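Local coordinates for twitching motility pilus retraction protein (Geobacter sulfurreducens PCA, PDB 5ZFQ), which probably hydrolyses ATP as a hexameric motor that drives retraction of type IV pili, and so twitching motility, at residues A[255-267]-A[278-291]. Numbering follows the deposited sequence.
Sequences HTNSAVQTINRIV and VRAQLSFVLEGVMS
The carbonyl oxygen of Ser258 is gripped twice by Thr262, whose backbone N lies 2.8 Å and whose OG1 lies 2.7 Å from Ser258 O; the two donors arrive from opposite faces of the carbonyl plane, the hydroxyl standing 37° above it. Thr262 OG1 can curl back because it sits beside its own backbone N (chi1 -68°), which leaves CG2 anti to that N; Val289 CG1 lies against OG1, CB and CG2 alike, the two side chains sliding past each other in opposite directions. A valine at Thr262 would probably deprive Ser258 O of its second donor and leave the first helical turn less firmly tied. Ser258, the N-cap, closes this turn by accepting Gln261 N at OG. Against the same corner lies Ser291, its OG 3.4 Å from Ser258 C and hydrogen-bonded to Thr155 on strand 150-155.

The apolar half illustrates how a helix packs where a second helix runs into a strand. Val289 CG1 comes over the first turn, 3.9 Å from Ala259 CA, while Leu286 CD2 meets Ile263 CG1 obliquely. Farther along, Leu282 CD1 nears Ile266 CG2, which Val278 CG1 also approaches, nearly at right angles. Val267 CG2 rests 3.7 Å from Arg279 CG, on the aliphatic part of that arginine.

Helices 259-268 and 275-285 thus carry the chain from strand 249-254 over strand 150-155 to the parallel strand 286-296, a beta-alpha-beta crossover consistent with a RecA-like ATPase core.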
ATOM      1  N   HIS A 255      15.407   9.144 -20.094  1.00 56.11           N
ATOM      2  CA  HIS A 255      14.677  10.089 -20.906  1.00 59.85           C
ATOM      3  C   HIS A 255      14.895  11.487 -20.384  1.00 58.05           C
ATOM      4  O   HIS A 255      14.013  12.119 -19.912  1.00 58.65           O
ATOM      5  CB  HIS A 255      13.205   9.770 -20.976  1.00 65.96           C
ATOM      6  CG  HIS A 255      12.422  10.803 -21.718  1.00 71.31           C
ATOM      7  ND1 HIS A 255      11.058  10.735 -21.891  1.00 74.37           N
ATOM      8  CD2 HIS A 255      12.819  11.940 -22.331  1.00 74.36           C
ATOM      9  CE1 HIS A 255      10.650  11.784 -22.575  1.00 76.16           C
ATOM     10  NE2 HIS A 255      11.701  12.527 -22.856  1.00 76.22           N
ATOM     11  N   THR A 256      16.117  11.944 -20.461  1.00 55.36           N
ATOM     12  CA  THR A 256      16.491  13.251 -20.007  1.00 52.47           C
ATOM     13  C   THR A 256      17.030  14.018 -21.178  1.00 50.80           C
ATOM     14  O   THR A 256      17.540  13.479 -22.123  1.00 49.60           O
ATOM     15  CB  THR A 256      17.423  13.253 -18.803  1.00 51.59           C
ATOM     16  OG1 THR A 256      18.397  12.239 -18.930  1.00 49.27           O
ATOM     17  CG2 THR A 256      16.659  13.017 -17.559  1.00 50.45           C
ATOM     18  N   ASN A 257      16.939  15.323 -21.117  1.00 50.04           N
ATOM     19  CA  ASN A 257      17.291  16.036 -22.336  1.00 46.94           C
ATOM     20  C   ASN A 257      18.611  16.794 -22.294  1.00 44.37           C
ATOM     21  O   ASN A 257      18.949  17.507 -23.244  1.00 43.44           O
ATOM     22  CB  ASN A 257      16.158  17.001 -22.668  1.00 47.70           C
ATOM     23  CG  ASN A 257      14.837  16.296 -22.794  1.00 46.61           C
ATOM     24  OD1 ASN A 257      13.925  16.518 -22.003  1.00 46.91           O
ATOM     25  ND2 ASN A 257      14.725  15.432 -23.796  1.00 45.89           N
ATOM     26  N   SER A 258      19.346  16.651 -21.196  1.00 43.07           N
ATOM     27  CA  SER A 258      20.663  17.266 -21.078  1.00 42.33           C
ATOM     28  C   SER A 258      21.516  16.462 -20.101  1.00 41.56           C
ATOM     29  O   SER A 258      20.992  15.647 -19.336  1.00 41.61           O
ATOM     30  CB  SER A 258      20.548  18.725 -20.619  1.00 42.84           C
ATOM     31  OG  SER A 258      20.164  18.823 -19.249  1.00 42.96           O
ATOM     32  N   ALA A 259      22.825  16.691 -20.134  1.00 40.55           N
ATOM     33  CA  ALA A 259      23.760  16.027 -19.240  1.00 39.24           C
ATOM     34  C   ALA A 259      23.456  16.369 -17.791  1.00 39.37           C
ATOM     35  O   ALA A 259      23.366  15.479 -16.936  1.00 39.75           O
ATOM     36  CB  ALA A 259      25.177  16.424 -19.583  1.00 38.94           C
ATOM     37  N   VAL A 260      23.306  17.666 -17.526  1.00 38.91           N
ATOM     38  CA  VAL A 260      22.977  18.172 -16.198  1.00 38.63           C
ATOM     39  C   VAL A 260      21.645  17.602 -15.693  1.00 37.86           C
ATOM     40  O   VAL A 260      21.521  17.164 -14.550  1.00 37.10           O
ATOM     41  CB  VAL A 260      22.909  19.735 -16.196  1.00 36.99           C
ATOM     42  CG1 VAL A 260      22.431  20.264 -14.845  1.00 36.58           C
ATOM     43  CG2 VAL A 260      24.264  20.329 -16.578  1.00 36.18           C
ATOM     44  N   GLN A 261      20.645  17.614 -16.559  1.00 38.00           N
ATOM     45  CA  GLN A 261      19.346  17.065 -16.207  1.00 37.89           C
ATOM     46  C   GLN A 261      19.436  15.560 -15.953  1.00 36.51           C
ATOM     47  O   GLN A 261      18.771  15.038 -15.059  1.00 36.19           O
ATOM     48  CB  GLN A 261      18.364  17.380 -17.316  1.00 38.58           C
ATOM     49  CG  GLN A 261      16.945  17.047 -17.047  1.00 39.38           C
ATOM     50  CD  GLN A 261      16.095  17.335 -18.267  1.00 40.11           C
ATOM     51  OE1 GLN A 261      15.764  16.415 -19.018  1.00 40.24           O
ATOM     52  NE2 GLN A 261      15.742  18.612 -18.482  1.00 40.29           N
ATOM     53  N   THR A 262      20.292  14.882 -16.720  1.00 34.12           N
ATOM     54  CA  THR A 262      20.518  13.443 -16.574  1.00 38.46           C
ATOM     55  C   THR A 262      21.164  13.085 -15.234  1.00 37.87           C
ATOM     56  O   THR A 262      20.712  12.168 -14.539  1.00 33.12           O
ATOM     57  CB  THR A 262      21.422  12.891 -17.691  1.00 38.10           C
ATOM     58  OG1 THR A 262      20.737  12.951 -18.951  1.00 32.89           O
ATOM     59  CG2 THR A 262      21.833  11.444 -17.380  1.00 32.20           C
ATOM     60  N   ILE A 263      22.227  13.806 -14.885  1.00 37.01           N
ATOM     61  CA  ILE A 263      22.962  13.537 -13.652  1.00 35.96           C
ATOM     62  C   ILE A 263      22.091  13.810 -12.422  1.00 36.12           C
ATOM     63  O   ILE A 263      22.078  13.018 -11.475  1.00 35.41           O
ATOM     64  CB  ILE A 263      24.266  14.374 -13.599  1.00 35.57           C
ATOM     65  CG1 ILE A 263      25.292  13.801 -14.588  1.00 34.64           C
ATOM     66  CG2 ILE A 263      24.835  14.432 -12.177  1.00 35.32           C
ATOM     67  CD1 ILE A 263      26.311  14.807 -15.066  1.00 34.57           C
ATOM     68  N   ASN A 264      21.331  14.907 -12.448  1.00 36.91           N
ATOM     69  CA  ASN A 264      20.434  15.233 -11.332  1.00 37.21           C
ATOM     70  C   ASN A 264      19.386  14.153 -11.122  1.00 36.29           C
ATOM     71  O   ASN A 264      19.105  13.762  -9.986  1.00 35.38           O
ATOM     72  CB  ASN A 264      19.757  16.591 -11.541  1.00 38.35           C
ATOM     73  CG  ASN A 264      20.641  17.762 -11.121  1.00 39.27           C
ATOM     74  OD1 ASN A 264      21.353  17.688 -10.112  1.00 39.61           O
ATOM     75  ND2 ASN A 264      20.592  18.853 -11.890  1.00 39.70           N
ATOM     76  N   ARG A 265      18.846  13.656 -12.231  1.00 36.72           N
ATOM     77  CA  ARG A 265      17.849  12.583 -12.202  1.00 37.20           C
ATOM     78  C   ARG A 265      18.384  11.288 -11.599  1.00 37.14           C
ATOM     79  O   ARG A 265      17.648  10.593 -10.902  1.00 37.31           O
ATOM     80  CB  ARG A 265      17.314  12.307 -13.607  1.00 36.94           C
ATOM     81  CG  ARG A 265      16.195  11.269 -13.668  1.00 36.62           C
ATOM     82  CD  ARG A 265      14.993  11.706 -12.899  1.00 37.05           C
ATOM     83  NE  ARG A 265      14.754  13.120 -13.131  1.00 38.00           N
ATOM     84  CZ  ARG A 265      14.173  13.622 -14.223  1.00 38.36           C
ATOM     85  NH1 ARG A 265      13.746  12.811 -15.188  1.00 37.88           N
ATOM     86  NH2 ARG A 265      14.011  14.944 -14.346  1.00 38.78           N
ATOM     87  N   ILE A 266      19.647  10.959 -11.871  1.00 37.15           N
ATOM     88  CA  ILE A 266      20.269   9.773 -11.276  1.00 37.68           C
ATOM     89  C   ILE A 266      20.279   9.876  -9.740  1.00 39.36           C
ATOM     90  O   ILE A 266      20.020   8.904  -9.031  1.00 39.63           O
ATOM     91  CB  ILE A 266      21.715   9.573 -11.771  1.00 36.83           C
ATOM     92  CG1 ILE A 266      21.751   9.373 -13.283  1.00 36.27           C
ATOM     93  CG2 ILE A 266      22.384   8.417 -11.042  1.00 36.16           C
ATOM     94  CD1 ILE A 266      21.065   8.133 -13.729  1.00 35.87           C
ATOM     95  N   VAL A 267      20.558  11.073  -9.239  1.00 40.42           N
ATOM     96  CA  VAL A 267      20.739  11.296  -7.811  1.00 41.15           C
ATOM     97  C   VAL A 267      19.406  11.435  -7.094  1.00 41.91           C
ATOM     98  O   VAL A 267      19.166  10.798  -6.071  1.00 41.02           O
ATOM     99  CB  VAL A 267      21.577  12.580  -7.539  1.00 35.11           C
ATOM    100  CG1 VAL A 267      21.748  12.799  -6.052  1.00 35.39           C
ATOM    101  CG2 VAL A 267      22.927  12.515  -8.247  1.00 34.50           C
ATOM    102  N   VAL A 278      25.891   8.105  -4.191  1.00 45.98           N
ATOM    103  CA  VAL A 278      25.593   7.918  -5.599  1.00 43.62           C
ATOM    104  C   VAL A 278      26.351   8.926  -6.445  1.00 43.39           C
ATOM    105  O   VAL A 278      26.877   8.584  -7.508  1.00 42.08           O
ATOM    106  CB  VAL A 278      24.081   8.007  -5.845  1.00 42.68           C
ATOM    107  CG1 VAL A 278      23.772   8.422  -7.284  1.00 41.05           C
ATOM    108  CG2 VAL A 278      23.435   6.665  -5.499  1.00 42.26           C
ATOM    109  N   ARG A 279      26.439  10.154  -5.948  1.00 44.77           N
ATOM    110  CA  ARG A 279      27.274  11.167  -6.573  1.00 45.61           C
ATOM    111  C   ARG A 279      28.761  10.768  -6.610  1.00 46.58           C
ATOM    112  O   ARG A 279      29.457  11.025  -7.600  1.00 46.23           O
ATOM    113  CB  ARG A 279      27.119  12.495  -5.835  1.00 47.88           C
ATOM    114  CG  ARG A 279      25.815  13.231  -6.098  1.00 47.74           C
ATOM    115  CD  ARG A 279      25.945  14.662  -5.634  1.00 50.27           C
ATOM    116  NE  ARG A 279      26.326  14.733  -4.225  1.00 53.45           N
ATOM    117  CZ  ARG A 279      25.454  14.924  -3.242  1.00 55.37           C
ATOM    118  NH1 ARG A 279      24.161  15.073  -3.541  1.00 54.95           N
ATOM    119  NH2 ARG A 279      25.867  14.971  -1.977  1.00 57.54           N
ATOM    120  N   ALA A 280      29.241  10.161  -5.522  1.00 47.86           N
ATOM    121  CA  ALA A 280      30.626   9.699  -5.440  1.00 48.84           C
ATOM    122  C   ALA A 280      30.852   8.593  -6.451  1.00 47.10           C
ATOM    123  O   ALA A 280      31.865   8.569  -7.139  1.00 40.24           O
ATOM    124  CB  ALA A 280      30.960   9.220  -4.028  1.00 43.70           C
ATOM    125  N   GLN A 281      29.881   7.691  -6.542  1.00 45.32           N
ATOM    126  CA  GLN A 281      29.882   6.638  -7.543  1.00 42.87           C
ATOM    127  C   GLN A 281      29.880   7.187  -8.964  1.00 40.84           C
ATOM    128  O   GLN A 281      30.687   6.766  -9.815  1.00 40.40           O
ATOM    129  CB  GLN A 281      28.670   5.735  -7.356  1.00 42.11           C
ATOM    130  CG  GLN A 281      28.926   4.539  -6.475  1.00 43.34           C
ATOM    131  CD  GLN A 281      27.647   3.843  -6.099  1.00 43.30           C
ATOM    132  OE1 GLN A 281      26.716   4.473  -5.584  1.00 44.11           O
ATOM    133  NE2 GLN A 281      27.573   2.546  -6.376  1.00 42.58           N
ATOM    134  N   LEU A 282      28.963   8.114  -9.230  1.00 39.35           N
ATOM    135  CA  LEU A 282      28.847   8.677 -10.561  1.00 38.15           C
ATOM    136  C   LEU A 282      30.138   9.352 -10.969  1.00 39.67           C
ATOM    137  O   LEU A 282      30.560   9.251 -12.124  1.00 38.90           O
ATOM    138  CB  LEU A 282      27.709   9.683 -10.631  1.00 37.98           C
ATOM    139  CG  LEU A 282      26.325   9.190 -11.015  1.00 37.11           C
ATOM    140  CD1 LEU A 282      25.337  10.343 -10.829  1.00 38.06           C
ATOM    141  CD2 LEU A 282      26.326   8.690 -12.445  1.00 35.31           C
ATOM    142  N   SER A 283      30.764  10.042 -10.013  1.00 41.49           N
ATOM    143  CA  SER A 283      31.959  10.817 -10.321  1.00 42.34           C
ATOM    144  C   SER A 283      33.062   9.865 -10.752  1.00 41.94           C
ATOM    145  O   SER A 283      33.891  10.202 -11.598  1.00 41.81           O
ATOM    146  CB  SER A 283      32.410  11.685  -9.125  1.00 44.23           C
ATOM    147  OG  SER A 283      32.679  10.925  -7.957  1.00 45.10           O
ATOM    148  N   PHE A 284      33.034   8.665 -10.183  1.00 41.80           N
ATOM    149  CA  PHE A 284      34.047   7.653 -10.444  1.00 42.72           C
ATOM    150  C   PHE A 284      33.830   6.915 -11.783  1.00 40.97           C
ATOM    151  O   PHE A 284      34.778   6.746 -12.560  1.00 40.97           O
ATOM    152  CB  PHE A 284      34.087   6.659  -9.265  1.00 44.17           C
ATOM    153  CG  PHE A 284      34.964   5.460  -9.501  1.00 45.46           C
ATOM    154  CD1 PHE A 284      36.192   5.580 -10.161  1.00 46.70           C
ATOM    155  CD2 PHE A 284      34.575   4.208  -9.043  1.00 45.66           C
ATOM    156  CE1 PHE A 284      37.011   4.468 -10.381  1.00 47.06           C
ATOM    157  CE2 PHE A 284      35.389   3.092  -9.255  1.00 46.31           C
ATOM    158  CZ  PHE A 284      36.610   3.233  -9.929  1.00 46.84           C
ATOM    159  N   VAL A 285      32.590   6.496 -12.051  1.00 39.72           N
ATOM    160  CA  VAL A 285      32.342   5.532 -13.125  1.00 39.11           C
ATOM    161  C   VAL A 285      31.808   6.150 -14.431  1.00 38.89           C
ATOM    162  O   VAL A 285      31.941   5.536 -15.503  1.00 38.89           O
ATOM    163  CB  VAL A 285      31.347   4.408 -12.672  1.00 33.26           C
ATOM    164  CG1 VAL A 285      31.800   3.745 -11.385  1.00 34.36           C
ATOM    165  CG2 VAL A 285      29.939   4.946 -12.543  1.00 32.42           C
ATOM    166  N   LEU A 286      31.220   7.346 -14.353  1.00 39.00           N
ATOM    167  CA  LEU A 286      30.660   8.021 -15.534  1.00 38.23           C
ATOM    168  C   LEU A 286      31.753   8.318 -16.538  1.00 38.88           C
ATOM    169  O   LEU A 286      32.760   8.942 -16.190  1.00 39.73           O
ATOM    170  CB  LEU A 286      29.959   9.320 -15.136  1.00 38.50           C
ATOM    171  CG  LEU A 286      28.880   9.931 -16.031  1.00 37.58           C
ATOM    172  CD1 LEU A 286      27.801   8.908 -16.399  1.00 36.25           C
ATOM    173  CD2 LEU A 286      28.253  11.127 -15.334  1.00 38.08           C
ATOM    174  N   GLU A 287      31.580   7.849 -17.772  1.00 38.66           N
ATOM    175  CA  GLU A 287      32.603   8.053 -18.799  1.00 39.67           C
ATOM    176  C   GLU A 287      32.049   8.897 -19.928  1.00 39.37           C
ATOM    177  O   GLU A 287      32.786   9.339 -20.810  1.00 40.52           O
ATOM    178  CB  GLU A 287      33.137   6.718 -19.337  1.00 40.10           C
ATOM    179  CG  GLU A 287      34.053   5.963 -18.362  1.00 41.86           C
ATOM    180  CD  GLU A 287      35.284   6.780 -17.929  1.00 44.81           C
ATOM    181  OE1 GLU A 287      35.751   7.652 -18.714  1.00 45.58           O
ATOM    182  OE2 GLU A 287      35.770   6.561 -16.789  1.00 47.11           O
ATOM    183  N   GLY A 288      30.748   9.146 -19.889  1.00 38.28           N
ATOM    184  CA  GLY A 288      30.126   9.949 -20.920  1.00 38.51           C
ATOM    185  C   GLY A 288      28.611   9.967 -20.896  1.00 37.82           C
ATOM    186  O   GLY A 288      27.947   8.999 -20.509  1.00 37.35           O
ATOM    187  N   VAL A 289      28.063  11.094 -21.321  1.00 37.96           N
ATOM    188  CA  VAL A 289      26.621  11.275 -21.390  1.00 36.97           C
ATOM    189  C   VAL A 289      26.284  11.889 -22.728  1.00 37.01           C
ATOM    190  O   VAL A 289      26.828  12.924 -23.105  1.00 37.51           O
ATOM    191  CB  VAL A 289      26.073  12.199 -20.256  1.00 42.10           C
ATOM    192  CG1 VAL A 289      24.553  12.381 -20.403  1.00 41.08           C
ATOM    193  CG2 VAL A 289      26.472  11.670 -18.866  1.00 41.89           C
ATOM    194  N   MET A 290      25.392  11.250 -23.454  1.00 36.90           N
ATOM    195  CA  MET A 290      24.920  11.826 -24.687  1.00 38.20           C
ATOM    196  C   MET A 290      23.428  12.092 -24.604  1.00 38.92           C
ATOM    197  O   MET A 290      22.632  11.208 -24.323  1.00 38.16           O
ATOM    198  CB  MET A 290      25.273  10.918 -25.858  1.00 37.94           C
ATOM    199  CG  MET A 290      26.788  10.776 -26.023  1.00 38.83           C
ATOM    200  SD  MET A 290      27.259   9.558 -27.261  1.00 51.18           S
ATOM    201  CE  MET A 290      26.181   8.239 -26.825  1.00 30.83           C
ATOM    202  N   SER A 291      23.039  13.294 -24.953  1.00 41.28           N
ATOM    203  CA  SER A 291      21.653  13.655 -24.978  1.00 42.89           C
ATOM    204  C   SER A 291      21.273  13.947 -26.391  1.00 44.14           C
ATOM    205  O   SER A 291      21.890  14.730 -27.028  1.00 45.35           O
ATOM    206  CB  SER A 291      21.414  14.821 -24.080  1.00 44.34           C
ATOM    207  OG  SER A 291      21.458  14.340 -22.783  1.00 44.99           O
TER